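Local coordinates for protein 3-dehydroshikimate dehydratase (Pseudomonas putida, PDB 5HMQ) that converts 3-dehydroshikimate to protocatechuate with a divalent metal in its TIM-barrel domain, and carries a hydroxyphenylpyruvate dioxygenase-like domain that appears important for optimal activity in vivo, at residues Gly314-Arg319 / Phe598-Ile603; Asp529-Glu534 / Phe587-Glu592. All blocks are in the same frame, centred on the assembly; numbering follows the deposited sequence.

Contact 1: Gly314-Arg319 / Phe598-Ile603; sequences GNWLKR and FFFEII. With MG (magnesium ion), chain L.
With its CG anti to the carbonyl carbon (chi1 -65°), F600 holds its ring out from the strand toward helix 307-319, where W316 and L317 meet it; with L317 CG likewise beside its backbone N (chi1 -62°) and CD1 extended (chi2 164°), the CD2 branch is the one that reaches the phenyl, although the CB itself does not aim at the strand. The two approaches use different parts of the ring. W316 comes in with CE3 of its six-membered ring, 4.1 Å from F600 CD1 and equally near CE1, the two side chains running obliquely to one another. L317 CD2 sits 4.1 Å from F600 CZ, and that pair crosses at about a right angle. No hydrogen bond joins the segments, and the 9.8 Å between the CA atoms of W316 and F600 is spanned by side chains alone.

The contact joins the two vicinal oxygen chelate (VOC) modules of the dioxygenase-like domain: the helix belongs to the first, while strand 599-606 lies in the sheet of the second. W316 also meets F594 edge-to-face.

On this strand F600 reaches for the helix, whereas E601 turns to the metal. Extended beyond CG, E601 brings OE1 to 2.3 Å from the magnesium ion, which H445 and H523 also bind, along with three waters. Its other oxygen, OE2, accepts a hydrogen bond from metal-bound water 1 at 2.8 Å and is hydrogen-bonded to H588 as well, so both carboxylate oxygens are engaged and the group's rotation is fixed. F599 stacks on the ring of H523.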
loop_
_atom_site.group_PDB
_atom_site.type_symbol
_atom_site.label_atom_id
_atom_site.label_comp_id
_atom_site.label_asym_id
_atom_site.label_seq_id
_atom_site.Cartn_x
_atom_site.Cartn_y
_atom_site.Cartn_z
ATOM N N GLY C 314 26.997 -3.598 19.431
ATOM C CA GLY C 314 27.907 -2.875 20.302
ATOM C C GLY C 314 29.344 -2.929 19.825
ATOM O O GLY C 314 30.074 -1.944 19.931
ATOM N N ASN C 315 29.760 -4.070 19.270
ATOM C CA ASN C 315 31.110 -4.178 18.723
ATOM C C ASN C 315 31.309 -3.200 17.571
ATOM O O ASN C 315 32.333 -2.513 17.495
ATOM C CB ASN C 315 31.384 -5.612 18.258
ATOM C CG ASN C 315 31.523 -6.590 19.408
ATOM O OD1 ASN C 315 31.701 -6.196 20.555
ATOM N ND2 ASN C 315 31.460 -7.878 19.098
ATOM N N TRP C 316 30.336 -3.137 16.658
ATOM C CA TRP C 316 30.368 -2.157 15.581
ATOM C C TRP C 316 30.562 -0.757 16.144
ATOM O O TRP C 316 31.340 0.036 15.609
ATOM C CB TRP C 316 29.077 -2.241 14.767
ATOM C CG TRP C 316 29.136 -3.233 13.653
ATOM C CD1 TRP C 316 29.340 -4.579 13.764
ATOM C CD2 TRP C 316 28.931 -2.971 12.262
ATOM N NE1 TRP C 316 29.305 -5.165 12.522
ATOM C CE2 TRP C 316 29.052 -4.200 11.584
ATOM C CE3 TRP C 316 28.669 -1.814 11.521
ATOM C CZ2 TRP C 316 28.917 -4.306 10.202
ATOM C CZ3 TRP C 316 28.537 -1.921 10.150
ATOM C CH2 TRP C 316 28.659 -3.159 9.504
ATOM N N LEU C 317 29.863 -0.443 17.232
ATOM C CA LEU C 317 29.945 0.898 17.777
ATOM C C LEU C 317 31.267 1.178 18.501
ATOM O O LEU C 317 31.803 2.286 18.394
ATOM C CB LEU C 317 28.735 1.165 18.677
ATOM C CG LEU C 317 27.370 1.114 17.967
ATOM C CD1 LEU C 317 26.204 0.999 18.956
ATOM C CD2 LEU C 317 27.148 2.291 17.019
ATOM N N LYS C 318 31.837 0.249 19.244
ATOM C CA LYS C 318 33.219 0.536 19.704
ATOM C C LYS C 318 34.234 0.618 18.550
ATOM O O LYS C 318 35.108 1.495 18.576
ATOM C CB LYS C 318 33.584 -0.356 20.892
ATOM C CG LYS C 318 32.963 -1.709 20.867
ATOM C CD LYS C 318 32.911 -2.464 22.206
ATOM C CE LYS C 318 32.261 -3.797 22.178
ATOM N NZ LYS C 318 33.192 -4.843 21.896
ATOM N N ARG C 319 34.134 -0.244 17.524
ATOM C CA ARG C 319 35.050 -0.035 16.406
ATOM C C ARG C 319 34.846 1.339 15.754
ATOM O O ARG C 319 35.807 1.930 15.240
ATOM C CB ARG C 319 34.922 -1.141 15.385
ATOM C CG ARG C 319 35.138 -2.500 15.991
ATOM C CD ARG C 319 34.973 -3.604 14.979
ATOM N NE ARG C 319 35.405 -4.896 15.501
ATOM C CZ ARG C 319 34.575 -5.882 15.830
ATOM N NH1 ARG C 319 33.265 -5.726 15.680
ATOM N NH2 ARG C 319 35.054 -7.028 16.292
ATOM N N PHE C 598 20.457 -1.263 8.320
ATOM C CA PHE C 598 21.039 0.067 8.279
ATOM C C PHE C 598 22.558 -0.004 8.198
ATOM O O PHE C 598 23.189 -0.954 8.671
ATOM C CB PHE C 598 20.624 0.862 9.518
ATOM C CG PHE C 598 20.780 0.101 10.808
ATOM C CD1 PHE C 598 21.993 0.074 11.477
ATOM C CD2 PHE C 598 19.706 -0.587 11.352
ATOM C CE1 PHE C 598 22.135 -0.627 12.662
ATOM C CE2 PHE C 598 19.840 -1.289 12.535
ATOM C CZ PHE C 598 21.056 -1.310 13.191
ATOM N N PHE C 599 23.142 1.019 7.584
ATOM C CA PHE C 599 24.581 1.223 7.583
ATOM C C PHE C 599 24.882 2.568 8.229
ATOM O O PHE C 599 23.978 3.327 8.585
ATOM C CB PHE C 599 25.163 1.149 6.160
ATOM C CG PHE C 599 24.556 2.129 5.193
ATOM C CD1 PHE C 599 23.399 1.814 4.496
ATOM C CD2 PHE C 599 25.166 3.351 4.949
ATOM C CE1 PHE C 599 22.845 2.708 3.596
ATOM C CE2 PHE C 599 24.620 4.247 4.045
ATOM C CZ PHE C 599 23.459 3.926 3.370
ATOM N N PHE C 600 26.167 2.857 8.397
ATOM C CA PHE C 600 26.592 4.093 9.031
ATOM C C PHE C 600 27.375 4.946 8.045
ATOM O O PHE C 600 27.902 4.457 7.041
ATOM C CB PHE C 600 27.438 3.819 10.279
ATOM C CG PHE C 600 26.680 3.142 11.382
ATOM C CD1 PHE C 600 26.651 1.763 11.474
ATOM C CD2 PHE C 600 25.988 3.886 12.322
ATOM C CE1 PHE C 600 25.951 1.136 12.488
ATOM C CE2 PHE C 600 25.286 3.264 13.340
ATOM C CZ PHE C 600 25.268 1.888 13.421
ATOM N N GLU C 601 27.442 6.241 8.347
ATOM C CA GLU C 601 28.124 7.212 7.510
ATOM C C GLU C 601 28.892 8.175 8.400
ATOM O O GLU C 601 28.389 8.604 9.442
ATOM C CB GLU C 601 27.133 7.985 6.627
ATOM C CG GLU C 601 27.768 9.080 5.785
ATOM C CD GLU C 601 26.750 9.867 4.981
ATOM O OE1 GLU C 601 25.539 9.730 5.259
ATOM O OE2 GLU C 601 27.158 10.625 4.074
ATOM N N ILE C 602 30.118 8.495 7.992
ATOM C CA ILE C 602 30.950 9.496 8.649
ATOM C C ILE C 602 31.210 10.611 7.649
ATOM O O ILE C 602 31.652 10.345 6.526
ATOM C CB ILE C 602 32.275 8.896 9.155
ATOM C CG1 ILE C 602 32.007 7.765 10.148
ATOM C CG2 ILE C 602 33.160 9.978 9.755
ATOM C CD1 ILE C 602 33.230 6.944 10.489
ATOM N N ILE C 603 30.930 11.852 8.050
ATOM C CA ILE C 603 31.023 12.996 7.153
ATOM C C ILE C 603 31.891 14.080 7.778
ATOM O O ILE C 603 32.051 14.164 8.998
ATOM C CB ILE C 603 29.638 13.580 6.793
ATOM C CG1 ILE C 603 29.043 14.324 7.988
ATOM C CG2 ILE C 603 28.693 12.492 6.330
ATOM C CD1 ILE C 603 27.908 15.251 7.621
HETATM MG MG MG L . 23.635 10.526 4.261
HETATM O O HOH W 1 24.807 12.010 3.416
HETATM O O HOH W 2 21.655 11.306 3.211
HETATM O O HOH W 3 23.893 9.477 2.494
#

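Contact 2: Asp529-Glu534 / Phe587-Glu592; sequences DDIFRE and FHVYTE
The first turn of helix 531-541 lies over strand 585-590, with the CA atoms of I531 and F587 6.5 Å apart, and the CB of I531 is directed toward the strand. This is a helix packed on the mixed sheet of the second vicinal oxygen chelate module: the chain leaves strand 520-528, enters the helix, and returns much later as strand 585-590, with strand 599-606 lying between the two in the sheet.

I531 does nearly all the touching from the helix. Its CG1 is anti to the backbone N (chi1 -173°), which directs the longer branch along the strand while CG2 is left to meet F587. CG2 packs 3.6 Å from F587 CB and lies near CG, reaching the base of the ring obliquely; beyond CG the phenyl turns from the helix start to F566 and L570 of helix 564-572 and to Y577. The other branch ends in CD1, 3.6 Å from the F587 carbonyl O and 4.2 Å from H588 CA, so this methyl lies against the strand backbone. Further along, V589 CG2 is a looser neighbour of CD1 at 4.5 Å.

H588 points away from the helix. Its ND1 serves the magnesium ligand E601 and its NE2 is hydrogen-bonded to N616, which makes it a second-shell residue that can position that ligand, while Y590 OH lies at its ring edge, in plane.

The helix start is fixed by D530 at the N-cap. One oxygen, OD1, takes a weak bond from F532 N and a straighter one from R533 N at 3.1 Å (N-H...O angle 161°), the latter arriving from well above the carboxylate plane, 77° out of it.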
loop_
_atom_site.group_PDB
_atom_site.type_symbol
_atom_site.label_atom_id
_atom_site.label_comp_id
_atom_site.label_asym_id
_atom_site.label_seq_id
_atom_site.Cartn_x
_atom_site.Cartn_y
_atom_site.Cartn_z
ATOM N N ASP C 529 35.651 16.273 12.641
ATOM C CA ASP C 529 36.492 17.380 12.198
ATOM C C ASP C 529 37.446 16.958 11.086
ATOM O O ASP C 529 37.708 17.735 10.164
ATOM C CB ASP C 529 37.279 17.950 13.378
ATOM C CG ASP C 529 36.385 18.613 14.406
ATOM O OD1 ASP C 529 35.331 19.155 14.014
ATOM O OD2 ASP C 529 36.736 18.585 15.605
ATOM N N ASP C 530 37.956 15.731 11.143
ATOM C CA ASP C 530 39.011 15.269 10.246
ATOM C C ASP C 530 38.587 13.928 9.664
ATOM O O ASP C 530 38.623 12.908 10.361
ATOM C CB ASP C 530 40.344 15.147 10.990
ATOM C CG ASP C 530 41.521 14.863 10.064
ATOM O OD1 ASP C 530 41.319 14.311 8.960
ATOM O OD2 ASP C 530 42.665 15.174 10.459
ATOM N N ILE C 531 38.199 13.928 8.387
ATOM C CA ILE C 531 37.710 12.703 7.761
ATOM C C ILE C 531 38.823 11.663 7.676
ATOM O O ILE C 531 38.587 10.466 7.874
ATOM C CB ILE C 531 37.103 13.012 6.376
ATOM C CG1 ILE C 531 36.439 11.765 5.785
ATOM C CG2 ILE C 531 38.151 13.578 5.422
ATOM C CD1 ILE C 531 35.185 11.331 6.517
ATOM N N PHE C 532 40.055 12.104 7.401
ATOM C CA PHE C 532 41.155 11.160 7.235
ATOM C C PHE C 532 41.535 10.504 8.554
ATOM O O PHE C 532 41.840 9.306 8.592
ATOM C CB PHE C 532 42.364 11.859 6.621
ATOM C CG PHE C 532 42.166 12.257 5.194
ATOM C CD1 PHE C 532 42.283 11.319 4.180
ATOM C CD2 PHE C 532 41.871 13.566 4.860
ATOM C CE1 PHE C 532 42.105 11.679 2.864
ATOM C CE2 PHE C 532 41.693 13.931 3.542
ATOM C CZ PHE C 532 41.814 12.986 2.546
ATOM N N ARG C 533 41.532 11.271 9.646
ATOM C CA ARG C 533 41.865 10.691 10.942
ATOM C C ARG C 533 40.815 9.676 11.377
ATOM O O ARG C 533 41.146 8.650 11.983
ATOM C CB ARG C 533 42.015 11.795 11.989
ATOM C CG ARG C 533 42.697 11.329 13.264
ATOM C CD ARG C 533 42.627 12.374 14.362
ATOM N NE ARG C 533 43.339 11.932 15.558
ATOM C CZ ARG C 533 43.319 12.573 16.723
ATOM N NH1 ARG C 533 42.611 13.686 16.858
ATOM N NH2 ARG C 533 43.999 12.095 17.754
ATOM N N GLU C 534 39.544 9.939 11.071
ATOM C CA GLU C 534 38.488 9.024 11.484
ATOM C C GLU C 534 38.476 7.762 10.630
ATOM O O GLU C 534 38.274 6.660 11.153
ATOM C CB GLU C 534 37.132 9.724 11.430
ATOM C CG GLU C 534 37.009 10.888 12.400
ATOM C CD GLU C 534 37.394 10.523 13.818
ATOM O OE1 GLU C 534 37.002 9.435 14.288
ATOM O OE2 GLU C 534 38.090 11.333 14.465
ATOM N N PHE C 587 33.273 15.551 2.607
ATOM C CA PHE C 587 34.076 14.335 2.648
ATOM C C PHE C 587 33.326 13.331 3.506
ATOM O O PHE C 587 33.078 13.587 4.689
ATOM C CB PHE C 587 35.467 14.600 3.224
ATOM C CG PHE C 587 36.190 15.746 2.576
ATOM C CD1 PHE C 587 36.847 15.575 1.369
ATOM C CD2 PHE C 587 36.208 16.995 3.172
ATOM C CE1 PHE C 587 37.517 16.629 0.772
ATOM C CE2 PHE C 587 36.873 18.053 2.577
ATOM C CZ PHE C 587 37.528 17.869 1.376
ATOM N N HIS C 588 32.957 12.197 2.916
ATOM C CA HIS C 588 32.153 11.228 3.639
ATOM C C HIS C 588 32.494 9.819 3.178
ATOM O O HIS C 588 32.940 9.607 2.047
ATOM C CB HIS C 588 30.651 11.511 3.472
ATOM C CG HIS C 588 30.172 11.498 2.052
ATOM N ND1 HIS C 588 28.954 10.967 1.685
ATOM C CD2 HIS C 588 30.737 11.961 0.912
ATOM C CE1 HIS C 588 28.792 11.097 0.381
ATOM N NE2 HIS C 588 29.860 11.696 -0.113
ATOM N N VAL C 589 32.293 8.859 4.084
ATOM C CA VAL C 589 32.495 7.443 3.818
ATOM C C VAL C 589 31.305 6.671 4.372
ATOM O O VAL C 589 30.583 7.143 5.254
ATOM C CB VAL C 589 33.808 6.904 4.427
ATOM C CG1 VAL C 589 35.010 7.573 3.785
ATOM C CG2 VAL C 589 33.815 7.101 5.937
ATOM N N TYR C 590 31.108 5.467 3.842
ATOM C CA TYR C 590 30.020 4.600 4.264
ATOM C C TYR C 590 30.559 3.258 4.738
ATOM O O TYR C 590 31.574 2.765 4.238
ATOM C CB TYR C 590 29.017 4.369 3.125
ATOM C CG TYR C 590 28.334 5.623 2.627
ATOM C CD1 TYR C 590 27.273 6.179 3.327
ATOM C CD2 TYR C 590 28.739 6.242 1.452
ATOM C CE1 TYR C 590 26.636 7.316 2.877
ATOM C CE2 TYR C 590 28.107 7.386 0.994
ATOM C CZ TYR C 590 27.056 7.917 1.714
ATOM O OH TYR C 590 26.417 9.052 1.271
ATOM N N THR C 591 29.867 2.673 5.710
ATOM C CA THR C 591 30.109 1.293 6.098
ATOM C C THR C 591 29.194 0.363 5.308
ATOM O O THR C 591 28.222 0.788 4.682
ATOM C CB THR C 591 29.878 1.094 7.598
ATOM O OG1 THR C 591 28.470 1.042 7.862
ATOM C CG2 THR C 591 30.488 2.234 8.391
ATOM N N GLU C 592 29.509 -0.927 5.351
ATOM C CA GLU C 592 28.578 -1.921 4.854
ATOM C C GLU C 592 27.348 -1.949 5.758
ATOM O O GLU C 592 27.400 -1.499 6.904
ATOM C CB GLU C 592 29.233 -3.299 4.810
ATOM C CG GLU C 592 30.360 -3.425 3.801
ATOM C CD GLU C 592 31.014 -4.792 3.835
ATOM O OE1 GLU C 592 30.982 -5.442 4.902
ATOM O OE2 GLU C 592 31.568 -5.215 2.798
#

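How the contacts relate
The centres of contact 1 and contact 2 are 11 Å apart, and their strands are sheet neighbours: I602 O is 2.9 Å from V589 N and F600 O 3.0 Å from T591 N, both probable hydrogen bonds of an antiparallel pair. Each contact places a helix against this pair, 307-319 from the first VOC module and 531-541 from the second. They also meet directly where W316 CH2 packs 3.3 Å from E592 O. The magnesium site lies beside both strands: contact 1 supplies the ligand E601, and contact 2 the residue H588 bonded to it, whose side chain is about 6 Å from the metal. This site is separate from the catalytic metal in the TIM barrel.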